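Local coordinates for hypothetical fimbrial assembly protein (Parabacteroides distasonis, PDB 3R4R), which is a putative component of the fimbrium tip, the end of the filamentous surface appendages that mediate cell adhesion and biofilm formation, at residues D115-Y120 with N125-K130; Y178-G183 with E277-L282; S200-I205 with V211-F216. All blocks are in the same frame, centred on the assembly; numbering follows the deposited sequence. Where two conformers were deposited one is given.

Contact 1. Residues D115-Y120 with N125-K130. With EDO (1,2-ethanediol), chain H.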
ATOM      1  N   ASP A 115      12.320   9.687 -10.333  1.00 31.68           N
ATOM      2  CA  ASP A 115      13.684  10.167 -10.537  1.00 33.82           C
ATOM      3  C   ASP A 115      13.781  11.658 -10.906  1.00 39.50           C
ATOM      4  O   ASP A 115      14.790  12.278 -10.557  1.00 40.83           O
ATOM      5  CB  ASP A 115      14.370   9.372 -11.651  1.00 36.40           C
ATOM      6  CG  ASP A 115      14.686   7.947 -11.293  1.00 40.07           C
ATOM      7  OD1 ASP A 115      14.358   7.531 -10.172  1.00 41.72           O
ATOM      8  OD2 ASP A 115      15.311   7.263 -12.109  1.00 47.86           O
ATOM      9  N   ASN A 116      12.780  12.222 -11.571  1.00 35.95           N
ATOM     10  CA  ASN A 116      12.804  13.624 -11.978  1.00 37.92           C
ATOM     11  C   ASN A 116      12.106  14.533 -10.949  1.00 40.74           C
ATOM     12  O   ASN A 116      11.971  15.730 -11.210  1.00 40.66           O
ATOM     13  CB  ASN A 116      12.142  13.797 -13.364  1.00 41.15           C
ATOM     14  CG  ASN A 116      10.741  13.227 -13.452  1.00 67.15           C
ATOM     15  OD1 ASN A 116      10.374  12.240 -12.776  1.00 55.70           O
ATOM     16  ND2 ASN A 116       9.952  13.788 -14.360  1.00 58.78           N
ATOM     17  N   LEU A 117      11.660  13.988  -9.800  1.00 36.85           N
ATOM     18  CA  LEU A 117      10.971  14.764  -8.747  1.00 36.30           C
ATOM     19  C   LEU A 117      12.042  15.389  -7.836  1.00 43.28           C
ATOM     20  O   LEU A 117      12.741  14.692  -7.111  1.00 42.27           O
ATOM     21  CB  LEU A 117       9.973  13.878  -7.975  1.00 34.12           C
ATOM     22  CG  LEU A 117       8.923  13.134  -8.814  1.00 36.41           C
ATOM     23  CD1 LEU A 117       8.049  12.277  -7.929  1.00 35.42           C
ATOM     24  CD2 LEU A 117       8.055  14.101  -9.636  1.00 37.59           C
ATOM     25  N   THR A 118      12.222  16.704  -7.949  1.00 43.76           N
ATOM     26  CA  THR A 118      13.319  17.426  -7.304  1.00 45.57           C
ATOM     27  C   THR A 118      12.927  18.015  -5.921  1.00 53.39           C
ATOM     28  O   THR A 118      13.824  18.449  -5.188  1.00 55.98           O
ATOM     29  CB  THR A 118      13.778  18.546  -8.231  1.00 45.90           C
ATOM     30  OG1 THR A 118      12.646  19.342  -8.547  1.00 49.41           O
ATOM     31  CG2 THR A 118      14.350  18.016  -9.541  1.00 39.44           C
ATOM     32  N   THR A 119      11.626  18.022  -5.565  1.00 48.70           N
ATOM     33  CA  THR A 119      11.138  18.510  -4.263  1.00 48.47           C
ATOM     34  C   THR A 119      10.067  17.579  -3.718  1.00 49.39           C
ATOM     35  O   THR A 119       9.364  16.954  -4.500  1.00 47.22           O
ATOM     36  CB  THR A 119      10.584  19.959  -4.336  1.00 52.42           C
ATOM     37  OG1 THR A 119       9.422  20.025  -5.180  1.00 49.58           O
ATOM     38  CG2 THR A 119      11.639  20.986  -4.738  1.00 49.31           C
ATOM     39  N   TYR A 120       9.904  17.536  -2.384  1.00 47.47           N
ATOM     40  CA  TYR A 120       8.859  16.747  -1.738  1.00 47.12           C
ATOM     41  C   TYR A 120       7.472  17.382  -1.992  1.00 54.30           C
ATOM     42  O   TYR A 120       6.606  16.723  -2.549  1.00 52.76           O
ATOM     43  CB  TYR A 120       9.118  16.585  -0.228  1.00 48.84           C
ATOM     44  CG  TYR A 120       8.075  15.726   0.456  1.00 49.51           C
ATOM     45  CD1 TYR A 120       8.067  14.343   0.299  1.00 48.94           C
ATOM     46  CD2 TYR A 120       7.119  16.290   1.288  1.00 52.62           C
ATOM     47  CE1 TYR A 120       7.100  13.551   0.918  1.00 48.43           C
ATOM     48  CE2 TYR A 120       6.158  15.506   1.923  1.00 53.39           C
ATOM     49  CZ  TYR A 120       6.161  14.136   1.746  1.00 59.04           C
ATOM     50  OH  TYR A 120       5.222  13.358   2.382  1.00 65.77           O
ATOM     51  N   ASN A 125       6.814  18.978 -10.595  1.00 60.13           N
ATOM     52  CA  ASN A 125       7.761  17.872 -10.387  1.00 55.55           C
ATOM     53  C   ASN A 125       7.966  17.589  -8.874  1.00 52.34           C
ATOM     54  O   ASN A 125       9.091  17.588  -8.357  1.00 50.77           O
ATOM     55  CB  ASN A 125       9.128  18.173 -11.074  1.00 57.57           C
ATOM     56  CG  ASN A 125       9.045  18.494 -12.547  1.00 87.02           C
ATOM     57  OD1 ASN A 125       8.567  17.716 -13.382  1.00 84.54           O
ATOM     58  ND2 ASN A 125       9.516  19.666 -12.899  1.00 82.37           N
ATOM     59  N   SER A 126       6.870  17.316  -8.187  1.00 47.05           N
ATOM     60  CA  SER A 126       6.918  17.008  -6.761  0.50 45.53           C
ATOM     61  C   SER A 126       6.324  15.628  -6.465  1.00 48.26           C
ATOM     62  O   SER A 126       5.513  15.101  -7.248  1.00 46.71           O
ATOM     63  CB  SER A 126       6.181  18.069  -5.958  0.50 49.58           C
ATOM     64  OG  SER A 126       4.839  18.222  -6.389  0.50 56.10           O
ATOM     65  N   TYR A 127       6.742  15.035  -5.323  1.00 43.74           N
ATOM     66  CA  TYR A 127       6.255  13.748  -4.856  1.00 41.92           C
ATOM     67  C   TYR A 127       4.824  13.850  -4.400  1.00 48.20           C
ATOM     68  O   TYR A 127       4.085  12.887  -4.570  1.00 47.80           O
ATOM     69  CB  TYR A 127       7.122  13.211  -3.712  1.00 42.21           C
ATOM     70  CG  TYR A 127       8.453  12.652  -4.156  1.00 41.44           C
ATOM     71  CD1 TYR A 127       9.568  13.475  -4.290  1.00 44.62           C
ATOM     72  CD2 TYR A 127       8.621  11.287  -4.365  1.00 39.29           C
ATOM     73  CE1 TYR A 127      10.813  12.954  -4.636  1.00 44.41           C
ATOM     74  CE2 TYR A 127       9.867  10.754  -4.688  1.00 39.46           C
ATOM     75  CZ  TYR A 127      10.957  11.592  -4.827  1.00 43.91           C
ATOM     76  OH  TYR A 127      12.172  11.092  -5.218  1.00 42.98           O
ATOM     77  N   THR A 128       4.415  15.010  -3.814  1.00 47.40           N
ATOM     78  CA  THR A 128       3.034  15.201  -3.345  1.00 48.17           C
ATOM     79  C   THR A 128       2.060  15.301  -4.541  1.00 48.81           C
ATOM     80  O   THR A 128       0.902  14.905  -4.406  1.00 48.68           O
ATOM     81  CB  THR A 128       2.905  16.422  -2.443  1.00 55.52           C
ATOM     82  OG1 THR A 128       3.511  17.540  -3.097  1.00 62.11           O
ATOM     83  CG2 THR A 128       3.540  16.198  -1.069  1.00 50.13           C
ATOM     84  N   ALA A 129       2.529  15.809  -5.692  1.00 43.99           N
ATOM     85  CA  ALA A 129       1.713  15.931  -6.900  1.00 44.98           C
ATOM     86  C   ALA A 129       1.689  14.612  -7.706  1.00 50.22           C
ATOM     87  O   ALA A 129       0.756  14.399  -8.496  1.00 52.17           O
ATOM     88  CB  ALA A 129       2.239  17.061  -7.775  1.00 46.83           C
ATOM     89  N   LYS A 130       2.700  13.729  -7.499  1.00 43.77           N
ATOM     90  CA  LYS A 130       2.869  12.472  -8.236  1.00 41.92           C
ATOM     91  C   LYS A 130       1.701  11.498  -8.003  1.00 48.65           C
ATOM     92  O   LYS A 130       1.259  11.262  -6.869  1.00 49.60           O
ATOM     93  CB  LYS A 130       4.197  11.763  -7.859  1.00 41.03           C
ATOM     94  CG  LYS A 130       4.529  10.495  -8.677  1.00 42.71           C
ATOM     95  CD  LYS A 130       4.716  10.768 -10.183  1.00 46.03           C
ATOM     96  CE  LYS A 130       4.951   9.522 -10.993  1.00 44.09           C
ATOM     97  NZ  LYS A 130       5.185   9.873 -12.411  1.00 50.51           N
TER
HETATM   98  C1  EDO H 325       4.059   5.882 -13.347  1.00 48.24           C
HETATM   99  O1  EDO H 325       3.540   7.209 -13.575  1.00 52.92           O
HETATM  100  C2  EDO H 325       2.962   4.855 -13.079  1.00 44.17           C
HETATM  101  O2  EDO H 325       2.098   4.653 -14.216  1.00 53.81           O
HETATM  102  O   HOH W   1       9.793  20.598  -7.806  1.00 42.92           O

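Contact 2. Residues Y178-G183 with E277-L282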
ATOM      1  N   TYR A 178     -23.717 -17.302   3.380  1.00 63.48           N
ATOM      2  CA  TYR A 178     -23.989 -18.232   4.469  1.00 64.74           C
ATOM      3  C   TYR A 178     -25.454 -18.188   4.894  1.00 72.06           C
ATOM      4  O   TYR A 178     -26.145 -17.208   4.626  1.00 72.25           O
ATOM      5  CB  TYR A 178     -23.091 -17.894   5.669  1.00 64.82           C
ATOM      6  CG  TYR A 178     -21.611 -18.030   5.395  1.00 63.38           C
ATOM      7  CD1 TYR A 178     -20.914 -17.033   4.725  1.00 62.75           C
ATOM      8  CD2 TYR A 178     -20.888 -19.108   5.890  1.00 64.40           C
ATOM      9  CE1 TYR A 178     -19.549 -17.141   4.488  1.00 58.48           C
ATOM     10  CE2 TYR A 178     -19.521 -19.227   5.663  1.00 63.14           C
ATOM     11  CZ  TYR A 178     -18.854 -18.236   4.967  1.00 67.88           C
ATOM     12  OH  TYR A 178     -17.505 -18.343   4.743  1.00 69.94           O
ATOM     13  N   LYS A 179     -25.939 -19.259   5.540  1.00 72.21           N
ATOM     14  CA  LYS A 179     -27.316 -19.279   6.027  1.00 76.84           C
ATOM     15  C   LYS A 179     -27.336 -18.523   7.358  1.00 85.12           C
ATOM     16  O   LYS A 179     -26.622 -18.908   8.285  1.00 84.21           O
ATOM     17  CB  LYS A 179     -27.857 -20.707   6.133  1.00 79.62           C
ATOM     18  N   LYS A 180     -28.083 -17.395   7.411  1.00 85.68           N
ATOM     19  CA  LYS A 180     -28.251 -16.478   8.557  1.00 89.02           C
ATOM     20  C   LYS A 180     -28.615 -17.207   9.859  1.00100.11           C
ATOM     21  O   LYS A 180     -28.249 -16.755  10.936  1.00100.52           O
ATOM     22  CB  LYS A 180     -29.386 -15.491   8.219  1.00 94.25           C
ATOM     23  CG  LYS A 180     -29.525 -14.257   9.094  1.00108.40           C
ATOM     24  CD  LYS A 180     -30.935 -13.685   8.921  1.00119.15           C
ATOM     25  CE  LYS A 180     -30.993 -12.187   8.905  1.00125.46           C
ATOM     26  NZ  LYS A 180     -30.355 -11.655   7.670  1.00127.65           N
ATOM     27  N   GLU A 181     -29.335 -18.339   9.742  1.00101.85           N
ATOM     28  CA  GLU A 181     -29.885 -19.153  10.826  1.00106.11           C
ATOM     29  C   GLU A 181     -28.836 -20.033  11.548  1.00109.03           C
ATOM     30  O   GLU A 181     -28.971 -20.225  12.754  1.00112.34           O
ATOM     31  CB  GLU A 181     -30.990 -20.092  10.310  1.00110.02           C
ATOM     32  CG  GLU A 181     -32.078 -19.435   9.474  1.00126.92           C
ATOM     33  CD  GLU A 181     -31.734 -19.006   8.059  1.00151.34           C
ATOM     34  OE1 GLU A 181     -30.841 -19.615   7.423  1.00133.28           O
ATOM     35  OE2 GLU A 181     -32.421 -18.086   7.562  1.00155.42           O
ATOM     36  N   ASN A 182     -27.849 -20.614  10.829  1.00100.84           N
ATOM     37  CA  ASN A 182     -26.902 -21.539  11.467  1.00 99.02           C
ATOM     38  C   ASN A 182     -25.414 -21.222  11.152  1.00 97.32           C
ATOM     39  O   ASN A 182     -24.532 -21.791  11.792  1.00 97.15           O
ATOM     40  CB  ASN A 182     -27.209 -22.975  11.016  1.00 97.89           C
ATOM     41  CG  ASN A 182     -27.247 -23.196   9.518  1.00120.16           C
ATOM     42  OD1 ASN A 182     -27.028 -22.290   8.709  1.00112.50           O
ATOM     43  ND2 ASN A 182     -27.540 -24.417   9.110  1.00116.85           N
ATOM     44  N   GLY A 183     -25.155 -20.329  10.200  1.00 89.63           N
ATOM     45  CA  GLY A 183     -23.797 -19.952   9.806  1.00 84.63           C
ATOM     46  C   GLY A 183     -23.155 -20.908   8.817  1.00 83.11           C
ATOM     47  O   GLY A 183     -21.952 -20.836   8.555  1.00 79.43           O
ATOM     48  N   GLU A 277     -33.807 -11.719   0.983  1.00112.23           N
ATOM     49  CA  GLU A 277     -32.677 -11.074   0.354  1.00106.83           C
ATOM     50  C   GLU A 277     -31.375 -11.577   1.015  1.00102.66           C
ATOM     51  O   GLU A 277     -31.388 -12.617   1.687  1.00102.42           O
ATOM     52  CB  GLU A 277     -32.853  -9.549   0.481  1.00110.37           C
ATOM     53  N   ILE A 278     -30.259 -10.860   0.801  1.00 92.20           N
ATOM     54  CA  ILE A 278     -28.959 -11.160   1.408  1.00 86.66           C
ATOM     55  C   ILE A 278     -28.530  -9.917   2.231  1.00 89.45           C
ATOM     56  O   ILE A 278     -28.589  -8.780   1.748  1.00 88.52           O
ATOM     57  CB  ILE A 278     -27.856 -11.606   0.383  1.00 84.43           C
ATOM     58  CG1 ILE A 278     -28.302 -12.843  -0.435  1.00 84.48           C
ATOM     59  CG2 ILE A 278     -26.523 -11.873   1.098  1.00 80.39           C
ATOM     60  CD1 ILE A 278     -27.330 -13.303  -1.600  1.00 84.49           C
ATOM     61  N   GLU A 279     -28.125 -10.164   3.482  1.00 84.75           N
ATOM     62  CA  GLU A 279     -27.662  -9.160   4.434  1.00 83.74           C
ATOM     63  C   GLU A 279     -26.132  -9.237   4.460  1.00 81.00           C
ATOM     64  O   GLU A 279     -25.567 -10.182   5.019  1.00 78.51           O
ATOM     65  CB  GLU A 279     -28.335  -9.432   5.798  1.00 88.81           C
ATOM     66  CG  GLU A 279     -28.089  -8.466   6.950  1.00101.49           C
ATOM     67  CD  GLU A 279     -28.951  -8.749   8.174  1.00126.77           C
ATOM     68  OE1 GLU A 279     -30.143  -9.098   7.999  1.00108.35           O
ATOM     69  OE2 GLU A 279     -28.461  -8.543   9.308  1.00127.56           O
ATOM     70  N   TRP A 280     -25.469  -8.273   3.782  1.00 74.81           N
ATOM     71  CA  TRP A 280     -24.023  -8.224   3.615  1.00 70.82           C
ATOM     72  C   TRP A 280     -23.335  -7.606   4.828  1.00 74.95           C
ATOM     73  O   TRP A 280     -23.816  -6.646   5.432  1.00 77.98           O
ATOM     74  CB  TRP A 280     -23.635  -7.445   2.352  1.00 68.50           C
ATOM     75  CG  TRP A 280     -24.125  -8.108   1.094  1.00 69.99           C
ATOM     76  CD1 TRP A 280     -25.296  -7.857   0.440  1.00 76.36           C
ATOM     77  CD2 TRP A 280     -23.538  -9.248   0.439  1.00 67.04           C
ATOM     78  NE1 TRP A 280     -25.451  -8.736  -0.612  1.00 75.41           N
ATOM     79  CE2 TRP A 280     -24.383  -9.595  -0.640  1.00 72.82           C
ATOM     80  CE3 TRP A 280     -22.360  -9.987   0.636  1.00 64.80           C
ATOM     81  CZ2 TRP A 280     -24.083 -10.639  -1.523  1.00 70.46           C
ATOM     82  CZ3 TRP A 280     -22.061 -11.017  -0.242  1.00 64.88           C
ATOM     83  CH2 TRP A 280     -22.920 -11.343  -1.300  1.00 67.29           C
ATOM     84  N   VAL A 281     -22.165  -8.166   5.138  1.00 69.26           N
ATOM     85  CA  VAL A 281     -21.287  -7.862   6.266  1.00 68.54           C
ATOM     86  C   VAL A 281     -19.882  -7.479   5.766  1.00 71.12           C
ATOM     87  O   VAL A 281     -19.200  -8.268   5.090  1.00 69.43           O
ATOM     88  CB  VAL A 281     -21.196  -9.074   7.251  1.00 72.16           C
ATOM     89  CG1 VAL A 281     -20.264  -8.772   8.418  1.00 71.75           C
ATOM     90  CG2 VAL A 281     -22.565  -9.536   7.748  1.00 75.13           C
ATOM     91  N   LEU A 282     -19.432  -6.288   6.148  1.00 67.30           N
ATOM     92  CA  LEU A 282     -18.085  -5.872   5.809  1.00 63.64           C
ATOM     93  C   LEU A 282     -17.256  -5.884   7.083  1.00 65.39           C
ATOM     94  O   LEU A 282     -17.564  -5.150   8.026  1.00 67.38           O
ATOM     95  CB  LEU A 282     -18.078  -4.496   5.110  1.00 63.62           C
ATOM     96  CG  LEU A 282     -16.725  -3.974   4.645  1.00 65.26           C
ATOM     97  CD1 LEU A 282     -15.982  -4.996   3.756  1.00 62.57           C
ATOM     98  CD2 LEU A 282     -16.887  -2.660   3.935  1.00 68.64           C
TER

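Contact 3. Residues S200-I205 with V211-F216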
ATOM      1  N   SER A 200      -5.206   3.931  -9.828  1.00 34.54           N
ATOM      2  CA  SER A 200      -4.362   5.131  -9.646  1.00 34.08           C
ATOM      3  C   SER A 200      -4.272   5.583  -8.168  1.00 39.37           C
ATOM      4  O   SER A 200      -5.210   5.387  -7.387  1.00 38.86           O
ATOM      5  CB  SER A 200      -4.885   6.284 -10.481  1.00 36.39           C
ATOM      6  OG  SER A 200      -4.633   6.015 -11.851  1.00 42.96           O
ATOM      7  N   SER A 201      -3.110   6.156  -7.774  1.00 37.28           N
ATOM      8  CA  SER A 201      -2.929   6.605  -6.389  1.00 37.07           C
ATOM      9  C   SER A 201      -1.864   7.655  -6.244  1.00 42.50           C
ATOM     10  O   SER A 201      -0.940   7.739  -7.061  1.00 42.37           O
ATOM     11  CB  SER A 201      -2.552   5.435  -5.480  1.00 38.18           C
ATOM     12  OG  SER A 201      -2.486   5.805  -4.112  1.00 43.26           O
ATOM     13  N   LYS A 202      -2.001   8.450  -5.157  1.00 39.81           N
ATOM     14  CA  LYS A 202      -1.023   9.414  -4.645  1.00 39.22           C
ATOM     15  C   LYS A 202      -0.028   8.597  -3.781  1.00 42.52           C
ATOM     16  O   LYS A 202      -0.393   7.527  -3.287  1.00 41.99           O
ATOM     17  CB  LYS A 202      -1.734  10.548  -3.891  1.00 41.80           C
ATOM     18  CG  LYS A 202      -2.591  11.462  -4.773  1.00 50.51           C
ATOM     19  CD  LYS A 202      -1.760  12.515  -5.585  1.00 59.81           C
ATOM     20  CE  LYS A 202      -2.603  13.398  -6.474  1.00 71.10           C
ATOM     21  NZ  LYS A 202      -3.618  14.191  -5.715  1.00 92.80           N
ATOM     22  N   ILE A 203       1.205   9.061  -3.615  1.00 38.76           N
ATOM     23  CA  ILE A 203       2.253   8.294  -2.918  1.00 36.82           C
ATOM     24  C   ILE A 203       2.777   8.992  -1.643  1.00 40.42           C
ATOM     25  O   ILE A 203       3.848   8.613  -1.149  1.00 39.88           O
ATOM     26  CB  ILE A 203       3.463   8.050  -3.888  1.00 38.39           C
ATOM     27  CG1 ILE A 203       4.022   9.406  -4.452  1.00 38.76           C
ATOM     28  CG2 ILE A 203       3.082   7.061  -5.013  1.00 37.44           C
ATOM     29  CD1 ILE A 203       5.365   9.345  -5.128  1.00 38.68           C
ATOM     30  N   THR A 204       2.068   9.996  -1.125  1.00 38.46           N
ATOM     31  CA  THR A 204       2.529  10.754   0.044  1.00 40.22           C
ATOM     32  C   THR A 204       1.496  10.713   1.180  1.00 48.13           C
ATOM     33  O   THR A 204       1.540  11.552   2.098  1.00 51.64           O
ATOM     34  CB  THR A 204       2.811  12.211  -0.371  1.00 44.46           C
ATOM     35  OG1 THR A 204       1.641  12.829  -0.937  1.00 52.86           O
ATOM     36  CG2 THR A 204       4.043  12.368  -1.231  1.00 35.83           C
ATOM     37  N   ILE A 205       0.557   9.742   1.102  1.00 43.22           N
ATOM     38  CA  ILE A 205      -0.576   9.564   2.006  1.00 43.20           C
ATOM     39  C   ILE A 205      -0.279   8.356   2.902  1.00 47.87           C
ATOM     40  O   ILE A 205      -0.022   7.261   2.411  1.00 44.43           O
ATOM     41  CB  ILE A 205      -1.894   9.437   1.184  1.00 44.90           C
ATOM     42  CG1 ILE A 205      -1.730   8.430   0.017  1.00 42.32           C
ATOM     43  CG2 ILE A 205      -2.250  10.847   0.629  1.00 43.85           C
ATOM     44  CD1 ILE A 205      -2.929   8.093  -0.723  1.00 50.04           C
ATOM     45  N   VAL A 211      -9.442   7.728   4.453  1.00 59.56           N
ATOM     46  CA  VAL A 211      -9.267   7.656   2.997  1.00 57.39           C
ATOM     47  C   VAL A 211      -8.708   9.037   2.539  1.00 59.06           C
ATOM     48  O   VAL A 211      -9.293  10.064   2.850  1.00 62.42           O
ATOM     49  CB  VAL A 211     -10.574   7.220   2.260  1.00 63.33           C
ATOM     50  CG1 VAL A 211     -11.733   8.183   2.486  1.00 67.06           C
ATOM     51  CG2 VAL A 211     -10.341   6.997   0.774  1.00 61.76           C
ATOM     52  N   GLU A 212      -7.524   9.050   1.882  1.00 51.01           N
ATOM     53  CA  GLU A 212      -6.837  10.292   1.452  1.00 49.08           C
ATOM     54  C   GLU A 212      -6.589  10.339  -0.072  1.00 54.87           C
ATOM     55  O   GLU A 212      -6.358  11.427  -0.602  1.00 56.28           O
ATOM     56  CB  GLU A 212      -5.476  10.429   2.164  1.00 47.73           C
ATOM     57  CG  GLU A 212      -5.485  10.543   3.672  1.00 48.56           C
ATOM     58  CD  GLU A 212      -4.146  10.196   4.301  1.00 59.37           C
ATOM     59  OE1 GLU A 212      -3.779   9.000   4.270  1.00 42.98           O
ATOM     60  OE2 GLU A 212      -3.492  11.094   4.880  1.00 47.30           O
ATOM     61  N   ASN A 213      -6.598   9.167  -0.773  1.00 49.28           N
ATOM     62  CA  ASN A 213      -6.308   9.145  -2.214  1.00 46.81           C
ATOM     63  C   ASN A 213      -7.467   9.772  -3.109  1.00 52.69           C
ATOM     64  O   ASN A 213      -8.572   9.218  -3.259  1.00 51.87           O
ATOM     65  CB  ASN A 213      -6.038   7.729  -2.682  1.00 35.84           C
ATOM     66  CG  ASN A 213      -5.526   7.643  -4.085  1.00 40.48           C
ATOM     67  OD1 ASN A 213      -4.866   8.552  -4.568  1.00 43.13           O
ATOM     68  ND2 ASN A 213      -5.760   6.520  -4.757  1.00 33.57           N
ATOM     69  N   GLY A 214      -7.108  10.885  -3.756  1.00 50.92           N
ATOM     70  CA  GLY A 214      -7.941  11.630  -4.696  1.00 52.62           C
ATOM     71  C   GLY A 214      -7.812  11.159  -6.138  1.00 55.55           C
ATOM     72  O   GLY A 214      -8.684  11.458  -6.964  1.00 56.48           O
ATOM     73  N   ALA A 215      -6.725  10.389  -6.453  1.00 49.79           N
ATOM     74  CA  ALA A 215      -6.470   9.826  -7.782  1.00 47.77           C
ATOM     75  C   ALA A 215      -7.373   8.616  -8.056  1.00 50.67           C
ATOM     76  O   ALA A 215      -7.651   7.825  -7.140  1.00 49.94           O
ATOM     77  CB  ALA A 215      -5.019   9.426  -7.898  1.00 45.69           C
ATOM     78  N   PHE A 216      -7.865   8.492  -9.311  1.00 47.51           N
ATOM     79  CA  PHE A 216      -8.714   7.371  -9.709  1.00 47.09           C
ATOM     80  C   PHE A 216      -8.591   7.066 -11.213  1.00 50.09           C
ATOM     81  O   PHE A 216      -8.598   7.978 -12.046  1.00 51.04           O
ATOM     82  CB  PHE A 216     -10.212   7.622  -9.361  1.00 51.64           C
ATOM     83  CG  PHE A 216     -11.104   6.405  -9.601  1.00 53.86           C
ATOM     84  CD1 PHE A 216     -11.286   5.445  -8.610  1.00 55.00           C
ATOM     85  CD2 PHE A 216     -11.730   6.203 -10.834  1.00 57.40           C
ATOM     86  CE1 PHE A 216     -12.077   4.306  -8.845  1.00 55.35           C
ATOM     87  CE2 PHE A 216     -12.495   5.047 -11.072  1.00 59.97           C
ATOM     88  CZ  PHE A 216     -12.665   4.112 -10.074  1.00 55.55           C
TER

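Contact 1. Residues D115-Y120 with N125-K130
The carbonyl oxygen of Asn125 is gripped from several directions: a water donates to Asn125 O at 3.1 Å, Thr118 N reaches it through a weak hydrogen bond, and the CA-H of Leu117 points at it as well. The two segments are the arms of one loop between strands 96-104 and 131-132, closed by a single beta bridge between Thr119 and Ser126. The same water is also hydrogen-bonded to both Thr118 OG1 and Thr119 OG1, small hydroxyls that suit this more exposed part of the loop. Farther along the loop, Tyr127 N makes a weak bond to Thr119 O, and Thr128 N gives the firmer bond to Tyr120 O, 3.1 Å, meeting it almost head-on with a C=O...N angle of 177°.

Leu117, buried, supplies the apolar part of the contact. Its CD1 sits over one face of the Tyr127 ring, 3.8 Å from the centroid, while CB lies above the CE1 side; CG beside the backbone N (chi1 -55°) carries CD1 over the ring face. CD2 turns instead to Ser126 O, and Lys130 CB and CG also touch CD1, coming from a different direction than the ring. Thr119 O lies at the edge of the Tyr127 ring, in its plane. A tyrosine serves here because its rim carries a hydroxyl: Tyr127 OH is hydrogen-bonded to His48 and Arg58, so the loop is pinned against strand 46-52 and its neighbour. On the opposite arm the Tyr120 ring takes a methyl on one face, Thr128 CG2 approaching Tyr120 CE2 at 4.0 Å.

Contact 2. Residues Y178-G183 with E277-L282
Lys180 and Glu279 meet in a salt bridge, the one contact between these segments, formed at the surface of the transthyretin-like C-terminal domain. Lys180 follows the end of strand 161-179, and Glu279 stands on strand 278-284; strand 266-273 pairs with both, so the bridge reaches across an intervening strand. Lys180 NZ donates to Glu279 OE1 at 2.6 Å, arriving from above the carboxylate plane, 67° out of it. OE2 of the same carboxylate is 4.0 Å from NZ, so the ammonium group engages one oxygen rather than both. Long, flexible residues suit this separation, since the nearest CA atoms, those of Lys180 and Glu279, are 8.4 Å apart. Glu279 extends with CG anti to N (chi1 -176°), whereas the lysine bends at its last two torsions to meet it at about a right angle.

With an alanine in place of Glu279, the Lys180 ammonium is likely to lose its charged mate and the end of that chain to be set free to turn. Backbone groups are matched separately: Glu279 pairs with Leu272, and Lys180 with Lys273. Beyond the strand the chain turns back, and Lys179 O accepts from both Asn182 N and Gly183 N, the latter at 2.8 Å.

Contact 3. Residues S200-I205 with V211-F216
The two backbones run antiparallel, their end-to-end directions 170° apart, with Ser200 opposite Phe216 and Ser201 opposite Ala215, but a side chain does the hydrogen bonding between them. The central feature is an Asx turn: Asn213 OD1 accepts from Ala215 N, two residues on, and also from Lys202 N of the other segment at 2.9 Å. These donors reach the oxygen from opposite faces of the amide plane. At the other end of the amide, Asn213 ND2 donates to Ser200 O at 2.9 Å, lying on a lone pair in the carbonyl plane. With CG anti to N (chi1 -171°), the amide is carried across to strand 191-202, where three bonds fix its rotation; asparagine suits the place because its short amide offers both an acceptor and a donor.

Around the amide the rest is van der Waals packing. Ala215 CB, small enough for close approach, rests 3.8 Å from Ser201 N. Ile205 slides past Glu212, its CG2 against Glu212 CB at 3.6 Å, while the carboxylate goes on to a salt bridge with Lys263. The other branch of the isoleucine crosses toward the asparagine, bringing Ile205 CD1 to 3.7 Å from Asn213 CB.

Along the chain contact 1 comes first; contact 3 then falls within the 93 residues that separate the two segments of contact 2. Contacts 1 and 3 are neighbours, with centres 14 Å apart, and touch where Tyr127 and Thr128 pack on Ile203 and Thr204 and Lys130 on Lys202. Strand 131-132, which follows contact 1, pairs with strand 191-202 of contact 3, so the loop is tied to the Fim1F C-terminal region. All four segments of contacts 2 and 3 fall in that region, where strands 161-179 and 191-202 follow each other. Contact 2 is a surface bridge apart from this junction, about 25 Å from contact 1 and about 12 Å from contact 3 between nearest atoms.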